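Local coordinates for telomerase reverse transcriptase (Candida tropicalis MYA-3404, PDB 6ZD1), which probably elongates chromosome ends as a reverse transcriptase, copying a template within its RNA component into simple telomeric DNA repeats, at residues A[123-128]-A[653-658]; A[282-287]-A[433-438]; A[350-355]-A[437-442]; A[622-627]-A[647-652]. One frame throughout, in Å; residues are numbered along the deposited sequence.

Contact 1: A[123-128]-A[653-658]; sequences RLHLDD and IETTIE
His125 and Thr655 form the more sheltered half of this contact, Arg123 and Glu658 the more exposed one. The His125 imidazole comes in edge first: its NE2 lies 4.1 Å from Thr655 OG1, with that oxygen near the ring plane. The separation is too long for a hydrogen bond, and Thr655 OG1, on a buried residue, is already bonded to Val651 O one turn earlier in its own helix. The imidazole also packs against the side chain of Val651, so it rests on two successive turns of helix 642-664. Chi1 of -61° places CG of His125 opposite its carbonyl carbon and lets the ring extend toward that helix. The same residue occupies the N-cap position of the short helix 126-129, where Asp128 N bonds His125 O at 3.0 Å.

On the solvent side the hold is looser. The exposed Arg123, extended from CG to NE, crosses Glu658 at about a right angle, and Arg123 NH1 stands 3.8 Å from Glu658 OE1, a long salt bridge. Guanidinium and carboxylate planes are 60° apart and OE1 approaches obliquely, which excludes a paired, coplanar fork. Glu658 has a second partner, because its OE2 forms a salt bridge with Arg662 NH1. The two segments together bury just 101 Å².

The contact joins the RNA-binding domain to the helical C-terminal part of the protein, as in the ring-shaped core of other telomerases. Leu124 leans on helix 158-179, Asp128 bonds Ser587 of helix 582-596, and behind helix 642-664 lie helix 670-684 and strand 389-390, both touched by Ile653.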
loop_
_atom_site.group_PDB
_atom_site.type_symbol
_atom_site.label_atom_id
_atom_site.label_comp_id
_atom_site.label_asym_id
_atom_site.label_seq_id
_atom_site.Cartn_x
_atom_site.Cartn_y
_atom_site.Cartn_z
ATOM N N ARG A 123 3.657 -8.049 11.376
ATOM C CA ARG A 123 3.229 -8.893 12.484
ATOM C C ARG A 123 4.182 -10.067 12.676
ATOM O O ARG A 123 4.587 -10.727 11.715
ATOM C CB ARG A 123 1.810 -9.406 12.241
ATOM C CG ARG A 123 1.152 -10.012 13.472
ATOM C CD ARG A 123 -0.286 -10.422 13.195
ATOM N NE ARG A 123 -1.102 -10.358 14.404
ATOM C CZ ARG A 123 -1.750 -9.268 14.805
ATOM N NH1 ARG A 123 -1.677 -8.155 14.089
ATOM N NH2 ARG A 123 -2.468 -9.290 15.919
ATOM N N LEU A 124 4.524 -10.338 13.933
ATOM C CA LEU A 124 5.404 -11.445 14.271
ATOM C C LEU A 124 4.594 -12.727 14.397
ATOM O O LEU A 124 3.501 -12.730 14.971
ATOM C CB LEU A 124 6.148 -11.165 15.578
ATOM C CG LEU A 124 7.372 -12.047 15.814
ATOM C CD1 LEU A 124 8.505 -11.603 14.907
ATOM C CD2 LEU A 124 7.797 -12.035 17.274
ATOM N N HIS A 125 5.136 -13.819 13.862
ATOM C CA HIS A 125 4.466 -15.116 13.886
ATOM C C HIS A 125 5.302 -16.074 14.722
ATOM O O HIS A 125 6.316 -16.597 14.248
ATOM C CB HIS A 125 4.258 -15.648 12.469
ATOM C CG HIS A 125 3.399 -14.765 11.618
ATOM N ND1 HIS A 125 2.029 -14.897 11.555
ATOM C CD2 HIS A 125 3.716 -13.733 10.801
ATOM C CE1 HIS A 125 1.538 -13.985 10.736
ATOM N NE2 HIS A 125 2.540 -13.264 10.266
ATOM N N LEU A 126 4.847 -16.339 15.948
ATOM C CA LEU A 126 5.660 -17.081 16.905
ATOM C C LEU A 126 5.929 -18.513 16.459
ATOM O O LEU A 126 6.895 -19.122 16.929
ATOM C CB LEU A 126 4.986 -17.068 18.279
ATOM C CG LEU A 126 4.814 -15.684 18.917
ATOM C CD1 LEU A 126 3.845 -15.722 20.093
ATOM C CD2 LEU A 126 6.158 -15.116 19.354
ATOM N N ASP A 127 5.118 -19.062 15.552
ATOM C CA ASP A 127 5.357 -20.426 15.097
ATOM C C ASP A 127 6.527 -20.502 14.126
ATOM O O ASP A 127 7.178 -21.549 14.024
ATOM C CB ASP A 127 4.095 -20.995 14.442
ATOM C CG ASP A 127 2.923 -21.087 15.406
ATOM O OD1 ASP A 127 2.457 -20.030 15.885
ATOM O OD2 ASP A 127 2.459 -22.215 15.675
ATOM N N ASP A 128 6.823 -19.403 13.429
ATOM C CA ASP A 128 7.943 -19.349 12.497
ATOM C C ASP A 128 9.245 -18.961 13.194
ATOM O O ASP A 128 10.283 -19.588 12.968
ATOM C CB ASP A 128 7.643 -18.366 11.359
ATOM C CG ASP A 128 6.439 -18.781 10.523
ATOM O OD1 ASP A 128 5.393 -18.095 10.596
ATOM O OD2 ASP A 128 6.539 -19.791 9.790
ATOM N N ILE A 653 -3.825 -15.125 4.163
ATOM C CA ILE A 653 -5.071 -14.390 3.952
ATOM C C ILE A 653 -5.291 -13.362 5.060
ATOM O O ILE A 653 -5.698 -12.224 4.798
ATOM C CB ILE A 653 -6.250 -15.372 3.843
ATOM C CG1 ILE A 653 -6.094 -16.243 2.597
ATOM C CG2 ILE A 653 -7.572 -14.626 3.801
ATOM C CD1 ILE A 653 -7.214 -17.234 2.407
ATOM N N GLU A 654 -5.036 -13.751 6.313
ATOM C CA GLU A 654 -5.221 -12.838 7.438
ATOM C C GLU A 654 -4.317 -11.616 7.324
ATOM O O GLU A 654 -4.746 -10.491 7.608
ATOM C CB GLU A 654 -4.956 -13.568 8.755
ATOM C CG GLU A 654 -6.202 -13.917 9.555
ATOM C CD GLU A 654 -6.693 -12.765 10.414
ATOM O OE1 GLU A 654 -6.107 -11.665 10.331
ATOM O OE2 GLU A 654 -7.663 -12.963 11.177
ATOM N N THR A 655 -3.054 -11.816 6.943
ATOM C CA THR A 655 -2.140 -10.682 6.839
ATOM C C THR A 655 -2.603 -9.701 5.770
ATOM O O THR A 655 -2.555 -8.482 5.971
ATOM C CB THR A 655 -0.721 -11.166 6.547
ATOM O OG1 THR A 655 -0.346 -12.164 7.504
ATOM C CG2 THR A 655 0.253 -10.004 6.637
ATOM N N THR A 656 -3.074 -10.215 4.632
ATOM C CA THR A 656 -3.528 -9.338 3.559
ATOM C C THR A 656 -4.736 -8.524 4.000
ATOM O O THR A 656 -4.765 -7.298 3.840
ATOM C CB THR A 656 -3.862 -10.167 2.318
ATOM O OG1 THR A 656 -2.712 -10.924 1.917
ATOM C CG2 THR A 656 -4.306 -9.268 1.168
ATOM N N ILE A 657 -5.729 -9.183 4.600
ATOM C CA ILE A 657 -6.931 -8.472 5.021
ATOM C C ILE A 657 -6.596 -7.465 6.111
ATOM O O ILE A 657 -7.080 -6.327 6.093
ATOM C CB ILE A 657 -8.013 -9.468 5.474
ATOM C CG1 ILE A 657 -8.430 -10.371 4.310
ATOM C CG2 ILE A 657 -9.229 -8.725 5.994
ATOM C CD1 ILE A 657 -9.024 -9.613 3.142
ATOM N N GLU A 658 -5.734 -7.855 7.055
ATOM C CA GLU A 658 -5.369 -6.962 8.150
ATOM C C GLU A 658 -4.626 -5.736 7.634
ATOM O O GLU A 658 -4.948 -4.600 8.009
ATOM C CB GLU A 658 -4.513 -7.722 9.167
ATOM C CG GLU A 658 -4.619 -7.250 10.613
ATOM C CD GLU A 658 -3.626 -6.153 10.956
ATOM O OE1 GLU A 658 -3.685 -5.628 12.091
ATOM O OE2 GLU A 658 -2.786 -5.816 10.096
#

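Contact 2: A[282-287]-A[433-438]; sequences SPVRQV and EVCHSQ
Val284 meets Val434 and Cys435 without any ring or amide between them; the flat group whose bonding can be followed, the Gln286 amide, lies on another flank of its helix. There Gln286 NE2 donates to Ser282 OG at 3.2 Å with an N-H...O angle of 144°, and the hydroxyl is tilted 21° out of the amide plane. NE2 also bonds Arg372 O, and Ser282 OG is shared with Glu668, so this amide is tied at its nitrogen by two acceptors.

The interface itself is apolar and rests on the two branches of one side chain. Val284 CG2 lies 4.0 Å from Val434 CB, and Val284 CG1 lies 3.8 Å from Cys435 SG. With chi1 at 165°, CG1 stands opposite the backbone N while CG2 stands opposite the carbonyl carbon, which splits the branches between two consecutive residues of the partner helix. The CA atoms of Val284 and Val434 are 7.6 Å apart, close enough for such short side chains to touch. All three residues are buried, although the shared area is a modest 113 Å².

Within the reverse transcriptase domain, the contact sets the long helix 263-298 against helix 428-440. Ile426 of strand 423-427 and Leu468 close round Val284; Tyr276, Thr280 and Leu281 of helix 263-298 extend the packing on Val434, and Leu288 does so on Cys435. Strand 368-372 lies against Pro283 and Val287.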
loop_
_atom_site.group_PDB
_atom_site.type_symbol
_atom_site.label_atom_id
_atom_site.label_comp_id
_atom_site.label_asym_id
_atom_site.label_seq_id
_atom_site.Cartn_x
_atom_site.Cartn_y
_atom_site.Cartn_z
ATOM N N SER A 282 -17.279 7.663 3.439
ATOM C CA SER A 282 -17.509 6.416 2.711
ATOM C C SER A 282 -18.697 6.508 1.762
ATOM O O SER A 282 -18.559 6.084 0.600
ATOM C CB SER A 282 -17.664 5.259 3.704
ATOM O OG SER A 282 -17.857 4.031 3.025
ATOM N N PRO A 283 -19.863 7.045 2.154
ATOM C CA PRO A 283 -20.945 7.191 1.164
ATOM C C PRO A 283 -20.575 8.083 -0.006
ATOM O O PRO A 283 -20.906 7.755 -1.152
ATOM C CB PRO A 283 -22.094 7.783 1.991
ATOM C CG PRO A 283 -21.830 7.316 3.370
ATOM C CD PRO A 283 -20.337 7.373 3.512
ATOM N N VAL A 284 -19.887 9.198 0.248
ATOM C CA VAL A 284 -19.510 10.101 -0.838
ATOM C C VAL A 284 -18.645 9.366 -1.854
ATOM O O VAL A 284 -18.863 9.462 -3.067
ATOM C CB VAL A 284 -18.800 11.350 -0.284
ATOM C CG1 VAL A 284 -18.080 12.096 -1.401
ATOM C CG2 VAL A 284 -19.802 12.266 0.393
ATOM N N ARG A 285 -17.669 8.593 -1.371
ATOM C CA ARG A 285 -16.817 7.844 -2.288
ATOM C C ARG A 285 -17.606 6.759 -3.013
ATOM O O ARG A 285 -17.377 6.510 -4.203
ATOM C CB ARG A 285 -15.630 7.244 -1.535
ATOM C CG ARG A 285 -14.664 6.493 -2.430
ATOM C CD ARG A 285 -13.300 6.331 -1.785
ATOM N NE ARG A 285 -13.351 5.575 -0.539
ATOM C CZ ARG A 285 -12.271 5.175 0.127
ATOM N NH1 ARG A 285 -11.062 5.456 -0.342
ATOM N NH2 ARG A 285 -12.395 4.490 1.258
ATOM N N GLN A 286 -18.567 6.129 -2.328
ATOM C CA GLN A 286 -19.347 5.070 -2.966
ATOM C C GLN A 286 -20.206 5.618 -4.100
ATOM O O GLN A 286 -20.295 5.004 -5.172
ATOM C CB GLN A 286 -20.232 4.360 -1.942
ATOM C CG GLN A 286 -19.499 3.467 -0.958
ATOM C CD GLN A 286 -20.461 2.759 -0.019
ATOM O OE1 GLN A 286 -21.291 1.957 -0.452
ATOM N NE2 GLN A 286 -20.366 3.065 1.270
ATOM N N VAL A 287 -20.848 6.769 -3.885
ATOM C CA VAL A 287 -21.717 7.326 -4.916
ATOM C C VAL A 287 -20.889 7.824 -6.094
ATOM O O VAL A 287 -21.265 7.636 -7.257
ATOM C CB VAL A 287 -22.597 8.441 -4.327
ATOM C CG1 VAL A 287 -23.491 9.043 -5.404
ATOM C CG2 VAL A 287 -23.425 7.898 -3.175
ATOM N N GLU A 433 -21.179 19.125 -1.140
ATOM C CA GLU A 433 -20.580 19.922 -0.075
ATOM C C GLU A 433 -19.299 19.283 0.442
ATOM O O GLU A 433 -18.290 19.973 0.639
ATOM C CB GLU A 433 -21.580 20.113 1.063
ATOM C CG GLU A 433 -21.161 21.156 2.083
ATOM C CD GLU A 433 -22.190 21.345 3.178
ATOM O OE1 GLU A 433 -22.316 20.450 4.041
ATOM O OE2 GLU A 433 -22.882 22.385 3.169
ATOM N N VAL A 434 -19.312 17.964 0.652
ATOM C CA VAL A 434 -18.130 17.283 1.172
ATOM C C VAL A 434 -17.014 17.274 0.135
ATOM O O VAL A 434 -15.836 17.453 0.471
ATOM C CB VAL A 434 -18.498 15.862 1.634
ATOM C CG1 VAL A 434 -17.261 15.104 2.098
ATOM C CG2 VAL A 434 -19.528 15.930 2.743
ATOM N N CYS A 435 -17.359 17.074 -1.139
ATOM C CA CYS A 435 -16.347 17.132 -2.191
ATOM C C CYS A 435 -15.692 18.507 -2.236
ATOM O O CYS A 435 -14.460 18.620 -2.246
ATOM C CB CYS A 435 -16.970 16.783 -3.544
ATOM S SG CYS A 435 -17.438 15.039 -3.735
ATOM N N HIS A 436 -16.504 19.569 -2.237
ATOM C CA HIS A 436 -15.957 20.922 -2.230
ATOM C C HIS A 436 -15.127 21.175 -0.981
ATOM O O HIS A 436 -14.064 21.800 -1.052
ATOM C CB HIS A 436 -17.079 21.952 -2.339
ATOM C CG HIS A 436 -17.686 22.037 -3.703
ATOM N ND1 HIS A 436 -18.408 23.130 -4.130
ATOM C CD2 HIS A 436 -17.677 21.164 -4.738
ATOM C CE1 HIS A 436 -18.820 22.926 -5.368
ATOM N NE2 HIS A 436 -18.392 21.740 -5.761
ATOM N N SER A 437 -15.597 20.698 0.174
ATOM C CA SER A 437 -14.844 20.893 1.409
ATOM C C SER A 437 -13.485 20.202 1.343
ATOM O O SER A 437 -12.475 20.766 1.779
ATOM C CB SER A 437 -15.650 20.381 2.601
ATOM O OG SER A 437 -14.893 20.466 3.796
ATOM N N GLN A 438 -13.437 18.987 0.792
ATOM C CA GLN A 438 -12.162 18.287 0.666
ATOM C C GLN A 438 -11.237 18.993 -0.317
ATOM O O GLN A 438 -10.020 19.045 -0.105
ATOM C CB GLN A 438 -12.395 16.840 0.230
ATOM C CG GLN A 438 -13.101 15.974 1.264
ATOM C CD GLN A 438 -12.159 15.422 2.317
ATOM O OE1 GLN A 438 -11.150 14.795 1.995
ATOM N NE2 GLN A 438 -12.487 15.651 3.586
#

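Contact 3: A[350-355]-A[437-442]; sequences NALKES and SQIEDA
Lys353 and Glu440 supply the ionic part of the contact. Lys353 NZ donates to Glu440 OE1 at 2.6 Å, a hydrogen-bonded salt bridge that uses the anti lone pair of the oxygen, the one away from its twin. The lysine chain is bent at chi3 (-76°) and meets the extended glutamate at about a right angle; Lys353 CD also lies 3.5 Å from Glu440 OE1. Lys353 NZ donates a further, weak bond to Asn350 OD1 (3.3 Å).

Apolar packing lies beneath. Leu352 CD2 touches Ile439 CD1 at 3.7 Å, and Ile439 CD1 also lies 3.9 Å from Lys353 CG; the isoleucine tip thus fits between neighbouring residues of helix 349-359.

Hydrogen bonding within helix 349-359 adds one detail: Ser355 OG reaches Ala351 O at 3.1 Å, from the face of that carbonyl plane opposite to the Ser355 N bond.

Phe472 of helix 469-484 touches both Leu352 and Ile439, making a three-helix junction with an apolar centre and the ion pair on its partly exposed side. Helix 349-359 comes after strand 334-339 and the short helix 343-346, which places the junction beside the palm of the reverse transcriptase fold.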
loop_
_atom_site.group_PDB
_atom_site.type_symbol
_atom_site.label_atom_id
_atom_site.label_comp_id
_atom_site.label_asym_id
_atom_site.label_seq_id
_atom_site.Cartn_x
_atom_site.Cartn_y
_atom_site.Cartn_z
ATOM N N ASN A 350 -11.019 23.878 -10.117
ATOM C CA ASN A 350 -12.270 24.330 -10.714
ATOM C C ASN A 350 -12.751 23.356 -11.784
ATOM O O ASN A 350 -13.937 23.006 -11.821
ATOM C CB ASN A 350 -12.097 25.737 -11.281
ATOM C CG ASN A 350 -12.015 26.793 -10.192
ATOM O OD1 ASN A 350 -12.539 26.605 -9.095
ATOM N ND2 ASN A 350 -11.358 27.908 -10.488
ATOM N N ALA A 351 -11.845 22.876 -12.637
ATOM C CA ALA A 351 -12.233 21.862 -13.610
ATOM C C ALA A 351 -12.722 20.601 -12.911
ATOM O O ALA A 351 -13.674 19.959 -13.368
ATOM C CB ALA A 351 -11.069 21.546 -14.548
ATOM N N LEU A 352 -12.097 20.242 -11.785
ATOM C CA LEU A 352 -12.555 19.074 -11.039
ATOM C C LEU A 352 -13.964 19.285 -10.507
ATOM O O LEU A 352 -14.808 18.384 -10.591
ATOM C CB LEU A 352 -11.591 18.769 -9.891
ATOM C CG LEU A 352 -12.015 17.705 -8.871
ATOM C CD1 LEU A 352 -12.250 16.351 -9.535
ATOM C CD2 LEU A 352 -10.973 17.585 -7.770
ATOM N N LYS A 353 -14.251 20.483 -9.990
ATOM C CA LYS A 353 -15.577 20.748 -9.442
ATOM C C LYS A 353 -16.638 20.723 -10.535
ATOM O O LYS A 353 -17.764 20.266 -10.303
ATOM C CB LYS A 353 -15.582 22.083 -8.692
ATOM C CG LYS A 353 -15.149 21.948 -7.234
ATOM C CD LYS A 353 -14.973 23.295 -6.542
ATOM C CE LYS A 353 -13.682 23.977 -6.972
ATOM N NZ LYS A 353 -13.408 25.212 -6.180
ATOM N N GLU A 354 -16.298 21.205 -11.733
ATOM C CA GLU A 354 -17.228 21.105 -12.855
ATOM C C GLU A 354 -17.453 19.650 -13.264
ATOM O O GLU A 354 -18.587 19.252 -13.555
ATOM C CB GLU A 354 -16.703 21.919 -14.041
ATOM C CG GLU A 354 -16.461 23.397 -13.726
ATOM C CD GLU A 354 -15.703 24.127 -14.828
ATOM O OE1 GLU A 354 -15.456 23.522 -15.897
ATOM O OE2 GLU A 354 -15.351 25.311 -14.622
ATOM N N SER A 355 -16.393 18.836 -13.268
ATOM C CA SER A 355 -16.544 17.424 -13.610
ATOM C C SER A 355 -17.477 16.721 -12.637
ATOM O O SER A 355 -18.320 15.911 -13.046
ATOM C CB SER A 355 -15.185 16.728 -13.619
ATOM O OG SER A 355 -14.367 17.210 -14.668
ATOM N N SER A 437 -15.597 20.698 0.174
ATOM C CA SER A 437 -14.844 20.893 1.409
ATOM C C SER A 437 -13.485 20.202 1.343
ATOM O O SER A 437 -12.475 20.766 1.779
ATOM C CB SER A 437 -15.650 20.381 2.601
ATOM O OG SER A 437 -14.893 20.466 3.796
ATOM N N GLN A 438 -13.437 18.987 0.792
ATOM C CA GLN A 438 -12.162 18.287 0.666
ATOM C C GLN A 438 -11.237 18.993 -0.317
ATOM O O GLN A 438 -10.020 19.045 -0.105
ATOM C CB GLN A 438 -12.395 16.840 0.230
ATOM C CG GLN A 438 -13.101 15.974 1.264
ATOM C CD GLN A 438 -12.159 15.422 2.317
ATOM O OE1 GLN A 438 -11.150 14.795 1.995
ATOM N NE2 GLN A 438 -12.487 15.651 3.586
ATOM N N ILE A 439 -11.790 19.539 -1.400
ATOM C CA ILE A 439 -10.963 20.217 -2.392
ATOM C C ILE A 439 -10.472 21.555 -1.854
ATOM O O ILE A 439 -9.277 21.866 -1.912
ATOM C CB ILE A 439 -11.743 20.410 -3.703
ATOM C CG1 ILE A 439 -12.110 19.066 -4.328
ATOM C CG2 ILE A 439 -10.939 21.255 -4.679
ATOM C CD1 ILE A 439 -13.248 19.166 -5.322
ATOM N N GLU A 440 -11.384 22.360 -1.312
ATOM C CA GLU A 440 -11.080 23.755 -1.024
ATOM C C GLU A 440 -10.533 23.989 0.379
ATOM O O GLU A 440 -9.858 25.000 0.598
ATOM C CB GLU A 440 -12.333 24.613 -1.231
ATOM C CG GLU A 440 -12.971 24.432 -2.603
ATOM C CD GLU A 440 -14.287 25.176 -2.756
ATOM O OE1 GLU A 440 -14.615 25.562 -3.901
ATOM O OE2 GLU A 440 -14.990 25.370 -1.738
ATOM N N ASP A 441 -10.782 23.084 1.326
ATOM C CA ASP A 441 -10.384 23.296 2.711
ATOM C C ASP A 441 -9.293 22.341 3.175
ATOM O O ASP A 441 -8.988 22.306 4.370
ATOM C CB ASP A 441 -11.593 23.180 3.644
ATOM C CG ASP A 441 -12.723 24.113 3.256
ATOM O OD1 ASP A 441 -13.810 23.612 2.906
ATOM O OD2 ASP A 441 -12.522 25.345 3.294
ATOM N N ALA A 442 -8.700 21.565 2.273
ATOM C CA ALA A 442 -7.625 20.665 2.666
ATOM C C ALA A 442 -6.410 21.478 3.096
ATOM O O ALA A 442 -5.922 22.326 2.341
ATOM C CB ALA A 442 -7.268 19.721 1.520
#

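Contact 4: A[622-627]-A[647-652]; sequences LTFEAI and KFLHVI
Phe648 and Leu649, which meet Thr623, Ile627 and Phe624 across the contact, project from a helical turn whose shortest polar bond runs from Val651 N to Lys647 O, at 2.8 Å. In the facing turn the backbone bonds are longer, Ala626 N lying 3.3 Å from Leu622 O. The Thr623 hydroxyl is satisfied inside its own helix, by Ile619 O, and the methyl branch is what serves the interface.

That methyl, Thr623 CG2, lies 4.2 Å from Phe648 CZ at the rim of the ring and near its plane. Ile627 CD1 approaches the same ring obliquely, 4.3 Å from Phe648 CE2. Over one face of the ring, offset toward the rim, Ile652 CG1 of the same helix sits 3.8 Å above the plane, and Phe586 stacks with the ring as well. Chi1 of 170° sets CG of Phe648 opposite its backbone N and carries the ring toward helix 609-637.

The closest approach is a second edge contact: Leu649 CD2 lies in the plane of the Phe624 ring, 3.6 Å from Phe624 CZ, and the two side chains cross at about a right angle.

The short axes run nearly antiparallel (165°) but approach no closer than 13.7 Å. The gap is bridged mainly by the phenylalanine, leucine and isoleucine side chains, with Phe648 reaching far enough to meet short Thr623. Helix 582-596 covers Thr623 and Ile627, helix 670-684 covers Phe624, and helix 692-699 covers Leu649. The pair belongs to the C-terminal helical bundle, consistent with the thumb-like C-terminal extension of telomerases.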
loop_
_atom_site.group_PDB
_atom_site.type_symbol
_atom_site.label_atom_id
_atom_site.label_comp_id
_atom_site.label_asym_id
_atom_site.label_seq_id
_atom_site.Cartn_x
_atom_site.Cartn_y
_atom_site.Cartn_z
ATOM N N LEU A 622 2.861 -15.303 -7.817
ATOM C CA LEU A 622 4.286 -15.567 -7.651
ATOM C C LEU A 622 4.541 -16.496 -6.474
ATOM O O LEU A 622 5.401 -17.382 -6.546
ATOM C CB LEU A 622 5.046 -14.258 -7.462
ATOM C CG LEU A 622 5.149 -13.422 -8.728
ATOM C CD1 LEU A 622 5.895 -12.139 -8.434
ATOM C CD2 LEU A 622 5.845 -14.223 -9.817
ATOM N N THR A 623 3.780 -16.332 -5.391
ATOM C CA THR A 623 3.972 -17.194 -4.233
ATOM C C THR A 623 3.596 -18.632 -4.558
ATOM O O THR A 623 4.345 -19.561 -4.233
ATOM C CB THR A 623 3.157 -16.673 -3.050
ATOM O OG1 THR A 623 3.500 -15.304 -2.797
ATOM C CG2 THR A 623 3.449 -17.496 -1.802
ATOM N N PHE A 624 2.461 -18.838 -5.231
ATOM C CA PHE A 624 2.048 -20.198 -5.556
ATOM C C PHE A 624 2.864 -20.793 -6.692
ATOM O O PHE A 624 3.038 -22.018 -6.746
ATOM C CB PHE A 624 0.561 -20.231 -5.890
ATOM C CG PHE A 624 -0.315 -20.044 -4.695
ATOM C CD1 PHE A 624 -0.592 -21.107 -3.856
ATOM C CD2 PHE A 624 -0.841 -18.803 -4.391
ATOM C CE1 PHE A 624 -1.390 -20.937 -2.744
ATOM C CE2 PHE A 624 -1.641 -18.626 -3.281
ATOM C CZ PHE A 624 -1.915 -19.693 -2.455
ATOM N N GLU A 625 3.391 -19.956 -7.590
ATOM C CA GLU A 625 4.305 -20.471 -8.604
ATOM C C GLU A 625 5.534 -21.101 -7.963
ATOM O O GLU A 625 6.080 -22.075 -8.492
ATOM C CB GLU A 625 4.717 -19.355 -9.568
ATOM C CG GLU A 625 3.694 -19.050 -10.659
ATOM C CD GLU A 625 3.926 -17.699 -11.322
ATOM O OE1 GLU A 625 5.072 -17.199 -11.290
ATOM O OE2 GLU A 625 2.953 -17.132 -11.866
ATOM N N ALA A 626 5.965 -20.583 -6.810
ATOM C CA ALA A 626 7.079 -21.212 -6.110
ATOM C C ALA A 626 6.677 -22.575 -5.564
ATOM O O ALA A 626 7.461 -23.529 -5.621
ATOM C CB ALA A 626 7.574 -20.305 -4.985
ATOM N N ILE A 627 5.443 -22.695 -5.067
ATOM C CA ILE A 627 4.968 -23.976 -4.548
ATOM C C ILE A 627 4.893 -25.002 -5.671
ATOM O O ILE A 627 5.353 -26.142 -5.530
ATOM C CB ILE A 627 3.606 -23.802 -3.851
ATOM C CG1 ILE A 627 3.739 -22.915 -2.616
ATOM C CG2 ILE A 627 3.018 -25.150 -3.472
ATOM C CD1 ILE A 627 2.406 -22.567 -1.979
ATOM N N LYS A 647 -2.947 -23.619 7.484
ATOM C CA LYS A 647 -2.460 -22.595 8.399
ATOM C C LYS A 647 -1.640 -21.561 7.644
ATOM O O LYS A 647 -1.770 -20.356 7.889
ATOM C CB LYS A 647 -1.642 -23.235 9.520
ATOM C CG LYS A 647 -2.490 -24.019 10.508
ATOM C CD LYS A 647 -1.689 -25.105 11.204
ATOM C CE LYS A 647 -2.597 -25.985 12.044
ATOM N NZ LYS A 647 -1.914 -27.229 12.485
ATOM N N PHE A 648 -0.812 -22.015 6.698
ATOM C CA PHE A 648 -0.084 -21.084 5.841
ATOM C C PHE A 648 -1.047 -20.214 5.043
ATOM O O PHE A 648 -0.887 -18.989 4.982
ATOM C CB PHE A 648 0.856 -21.855 4.909
ATOM C CG PHE A 648 1.472 -21.012 3.824
ATOM C CD1 PHE A 648 2.586 -20.226 4.083
ATOM C CD2 PHE A 648 0.949 -21.024 2.538
ATOM C CE1 PHE A 648 3.163 -19.460 3.081
ATOM C CE2 PHE A 648 1.519 -20.257 1.530
ATOM C CZ PHE A 648 2.627 -19.474 1.806
ATOM N N LEU A 649 -2.069 -20.823 4.436
ATOM C CA LEU A 649 -3.061 -20.020 3.725
ATOM C C LEU A 649 -3.765 -19.059 4.674
ATOM O O LEU A 649 -3.935 -17.876 4.356
ATOM C CB LEU A 649 -4.081 -20.920 3.026
ATOM C CG LEU A 649 -3.581 -21.771 1.858
ATOM C CD1 LEU A 649 -4.709 -22.638 1.343
ATOM C CD2 LEU A 649 -3.022 -20.905 0.742
ATOM N N HIS A 650 -4.143 -19.539 5.862
ATOM C CA HIS A 650 -4.842 -18.681 6.812
ATOM C C HIS A 650 -3.969 -17.509 7.241
ATOM O O HIS A 650 -4.454 -16.379 7.353
ATOM C CB HIS A 650 -5.299 -19.487 8.027
ATOM C CG HIS A 650 -6.132 -18.697 8.990
ATOM N ND1 HIS A 650 -5.583 -17.885 9.959
ATOM C CD2 HIS A 650 -7.475 -18.590 9.128
ATOM C CE1 HIS A 650 -6.551 -17.315 10.654
ATOM N NE2 HIS A 650 -7.709 -17.725 10.170
ATOM N N VAL A 651 -2.682 -17.755 7.495
ATOM C CA VAL A 651 -1.774 -16.654 7.816
ATOM C C VAL A 651 -1.659 -15.688 6.638
ATOM O O VAL A 651 -1.687 -14.464 6.818
ATOM C CB VAL A 651 -0.400 -17.200 8.245
ATOM C CG1 VAL A 651 0.617 -16.081 8.291
ATOM C CG2 VAL A 651 -0.497 -17.881 9.610
ATOM N N ILE A 652 -1.541 -16.217 5.414
ATOM C CA ILE A 652 -1.394 -15.361 4.236
ATOM C C ILE A 652 -2.646 -14.520 4.014
ATOM O O ILE A 652 -2.559 -13.332 3.676
ATOM C CB ILE A 652 -1.061 -16.210 2.991
ATOM C CG1 ILE A 652 0.408 -16.638 3.006
ATOM C CG2 ILE A 652 -1.386 -15.447 1.711
ATOM C CD1 ILE A 652 1.383 -15.484 3.091
#

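Two pairs of contacts emerge, each tied to one helix. Contacts 1 and 4 use helix 642-664, with centres 12 Å apart; contacts 2 and 3 use helix 428-440, with centres 10 Å apart, and share Ser437 and Gln438. The pairs lie far from each other, contacts 3 and 4 being 43 Å apart between centres on opposite sides of the chain's centre. Each pair combines one fully buried, apolar contact (2 and 4) with a partly buried one that carries a salt bridge (1 and 3). The ion pair is short in contact 3, within one domain, and long in contact 1, which spans widely separated parts of the chain.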